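Local coordinates for SusD superfamily protein (Bacteroides fragilis, PDB 3L22) that probably binds glycans at the outer membrane, as a member of the SusD family of nutrient-uptake lipoproteins, at residues Tyr327-Leu332 and Asn383-Glu388. Sequence-based numbering, arbitrary orientation.
Sequences YAETLL and NEKRLE. With EDO (1,2-ethanediol), chain B; EDO (1,2-ethanediol), chain C.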
loop_
_atom_site.group_PDB
_atom_site.type_symbol
_atom_site.label_atom_id
_atom_site.label_comp_id
_atom_site.label_asym_id
_atom_site.label_seq_id
_atom_site.Cartn_x
_atom_site.Cartn_y
_atom_site.Cartn_z
ATOM N N TYR A 327 9.317 -7.379 5.256
ATOM C CA TYR A 327 10.709 -6.983 5.393
ATOM C C TYR A 327 11.506 -6.863 4.086
ATOM O O TYR A 327 12.448 -6.080 4.035
ATOM C CB TYR A 327 11.413 -7.907 6.391
ATOM C CG TYR A 327 12.799 -7.472 6.802
ATOM C CD1 TYR A 327 13.043 -6.206 7.328
ATOM C CD2 TYR A 327 13.868 -8.359 6.713
ATOM C CE1 TYR A 327 14.330 -5.811 7.660
ATOM C CE2 TYR A 327 15.155 -7.990 7.091
ATOM C CZ TYR A 327 15.372 -6.727 7.566
ATOM O OH TYR A 327 16.637 -6.405 7.939
ATOM N N ALA A 328 11.185 -7.625 3.040
ATOM C CA ALA A 328 11.848 -7.392 1.762
ATOM C C ALA A 328 11.618 -5.955 1.305
ATOM O O ALA A 328 12.498 -5.374 0.660
ATOM C CB ALA A 328 11.400 -8.380 0.676
ATOM N N GLU A 329 10.458 -5.371 1.615
ATOM C CA GLU A 329 10.209 -3.980 1.281
ATOM C C GLU A 329 11.137 -3.027 2.070
ATOM O O GLU A 329 11.680 -2.047 1.505
ATOM C CB GLU A 329 8.752 -3.552 1.504
ATOM C CG GLU A 329 8.439 -2.241 0.763
ATOM C CD GLU A 329 7.226 -1.521 1.307
ATOM O OE1 GLU A 329 6.252 -2.214 1.757
ATOM O OE2 GLU A 329 7.250 -0.259 1.300
ATOM N N THR A 330 11.280 -3.296 3.366
ATOM C CA THR A 330 12.184 -2.516 4.214
ATOM C C THR A 330 13.546 -2.419 3.525
ATOM O O THR A 330 14.092 -1.339 3.374
ATOM C CB THR A 330 12.381 -3.159 5.579
ATOM O OG1 THR A 330 11.105 -3.517 6.150
ATOM C CG2 THR A 330 13.218 -2.230 6.534
ATOM N N LEU A 331 14.063 -3.555 3.079
ATOM C CA LEU A 331 15.399 -3.626 2.469
ATOM C C LEU A 331 15.508 -2.913 1.109
ATOM O O LEU A 331 16.469 -2.178 0.873
ATOM C CB LEU A 331 15.829 -5.110 2.353
ATOM C CG LEU A 331 16.040 -5.855 3.702
ATOM C CD1 LEU A 331 16.321 -7.340 3.487
ATOM C CD2 LEU A 331 17.146 -5.235 4.556
ATOM N N LEU A 332 14.544 -3.142 0.230
ATOM C CA LEU A 332 14.563 -2.512 -1.065
ATOM C C LEU A 332 14.259 -1.019 -0.984
ATOM O O LEU A 332 14.804 -0.266 -1.761
ATOM C CB LEU A 332 13.611 -3.218 -2.050
ATOM C CG LEU A 332 13.969 -4.618 -2.538
ATOM C CD1 LEU A 332 12.893 -5.139 -3.507
ATOM C CD2 LEU A 332 15.383 -4.689 -3.162
ATOM N N ASN A 383 13.618 -2.474 -10.526
ATOM C CA ASN A 383 13.193 -3.731 -11.113
ATOM C C ASN A 383 13.018 -4.841 -10.073
ATOM O O ASN A 383 12.060 -5.584 -10.144
ATOM C CB ASN A 383 14.170 -4.195 -12.192
ATOM C CG ASN A 383 14.023 -3.422 -13.485
ATOM O OD1 ASN A 383 12.949 -2.900 -13.793
ATOM N ND2 ASN A 383 15.105 -3.344 -14.245
ATOM N N GLU A 384 13.926 -4.931 -9.114
ATOM C CA GLU A 384 13.776 -5.909 -8.037
ATOM C C GLU A 384 12.479 -5.696 -7.242
ATOM O O GLU A 384 11.767 -6.643 -6.910
ATOM C CB GLU A 384 14.990 -5.885 -7.102
ATOM C CG GLU A 384 15.198 -7.204 -6.324
ATOM C CD GLU A 384 15.646 -8.377 -7.206
ATOM O OE1 GLU A 384 16.402 -8.177 -8.198
ATOM O OE2 GLU A 384 15.286 -9.517 -6.861
ATOM N N LYS A 385 12.177 -4.438 -6.967
ATOM C CA LYS A 385 10.961 -4.047 -6.261
ATOM C C LYS A 385 9.717 -4.429 -7.103
ATOM O O LYS A 385 8.744 -4.933 -6.576
ATOM C CB LYS A 385 11.017 -2.541 -5.989
ATOM C CG LYS A 385 9.871 -1.966 -5.158
ATOM C CD LYS A 385 10.157 -2.015 -3.685
ATOM C CE LYS A 385 9.068 -1.303 -2.850
ATOM N NZ LYS A 385 9.120 0.156 -3.090
ATOM N N ARG A 386 9.792 -4.259 -8.423
ATOM C CA ARG A 386 8.696 -4.630 -9.318
ATOM C C ARG A 386 8.390 -6.135 -9.269
ATOM O O ARG A 386 7.206 -6.548 -9.207
ATOM C CB ARG A 386 9.018 -4.177 -10.750
ATOM C CG ARG A 386 8.945 -2.675 -10.937
ATOM C CD ARG A 386 9.430 -2.243 -12.312
ATOM N NE ARG A 386 8.482 -2.636 -13.347
ATOM C CZ ARG A 386 8.605 -2.353 -14.638
ATOM N NH1 ARG A 386 9.666 -1.687 -15.104
ATOM N NH2 ARG A 386 7.677 -2.769 -15.485
ATOM N N LEU A 387 9.441 -6.944 -9.255
ATOM C CA LEU A 387 9.286 -8.406 -9.209
ATOM C C LEU A 387 8.914 -8.885 -7.805
ATOM O O LEU A 387 7.970 -9.648 -7.636
ATOM C CB LEU A 387 10.551 -9.121 -9.723
ATOM C CG LEU A 387 10.571 -10.660 -9.678
ATOM C CD1 LEU A 387 9.406 -11.238 -10.502
ATOM C CD2 LEU A 387 11.903 -11.235 -10.165
ATOM N N GLU A 388 9.627 -8.420 -6.804
ATOM C CA GLU A 388 9.287 -8.791 -5.436
ATOM C C GLU A 388 7.832 -8.452 -5.070
ATOM O O GLU A 388 7.219 -9.255 -4.388
ATOM C CB GLU A 388 10.248 -8.144 -4.448
ATOM C CG GLU A 388 10.197 -8.674 -2.997
ATOM C CD GLU A 388 10.776 -10.070 -2.806
ATOM O OE1 GLU A 388 11.731 -10.474 -3.529
ATOM O OE2 GLU A 388 10.262 -10.767 -1.906
HETATM C C1 EDO B . 7.282 2.070 -1.251
HETATM O O1 EDO B . 7.449 0.672 -1.161
HETATM C C2 EDO B . 5.919 2.479 -1.835
HETATM O O2 EDO B . 6.029 3.929 -1.990
HETATM C C1 EDO C . 19.791 -2.705 8.495
HETATM O O1 EDO C . 19.974 -1.536 9.310
HETATM C C2 EDO C . 18.707 -2.498 7.435
HETATM O O2 EDO C . 17.536 -3.371 7.513
HETATM O O HOH W 1 12.369 0.836 -3.547
#
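Leu332 makes the largest share of the contact, driving its isobutyl group against the facing helix. Its CD1 sits 3.5 Å from Lys385 CA, while CD2 lies 4.0 Å from Glu384 CG, the Leu332 and Glu384 side chains crossing at about a right angle. With CG anti to the carbonyl carbon (chi1 -69°), CD1 is sent onto the backbone at Lys385 and CD2 against the Glu384 side chain. One turn earlier, the methyl of Ala328 rests against CG and the carboxylate of Glu388, CB to OE2 3.7 Å; a bend at chi2 (72°) brings the carboxylate there.

The two segments run antiparallel at 170°, their axes 10.6 Å apart. They belong to helices 327-339 and 374-388, both in the SusD family region, which is assigned to the TPR clan of helical-repeat proteins. Helix 345-359 falls between them in sequence and also borders the contact, touched by both Glu384 and Glu388.

No direct hydrogen bond or salt bridge joins the segments; the charged ends are satisfied largely from elsewhere. Arg298 pairs with both Glu384 and Glu388; Arg356 also pairs with Glu384, and Arg358 and Arg326 with Glu388. Glu329 and Lys385 pack through their aliphatic parts, CG to CE 3.8 Å, but Glu329 OE2 and Lys385 NZ stay 4.8 Å apart. Between them lies O1 of an ethanediol, probably from the crystallisation liquor, which accepts a 2.6 Å hydrogen bond from Lys385 NZ. The lysine ammonium also forms salt bridges with Asp333 and Asp398, whereas Glu329 OE2 pairs with Arg209.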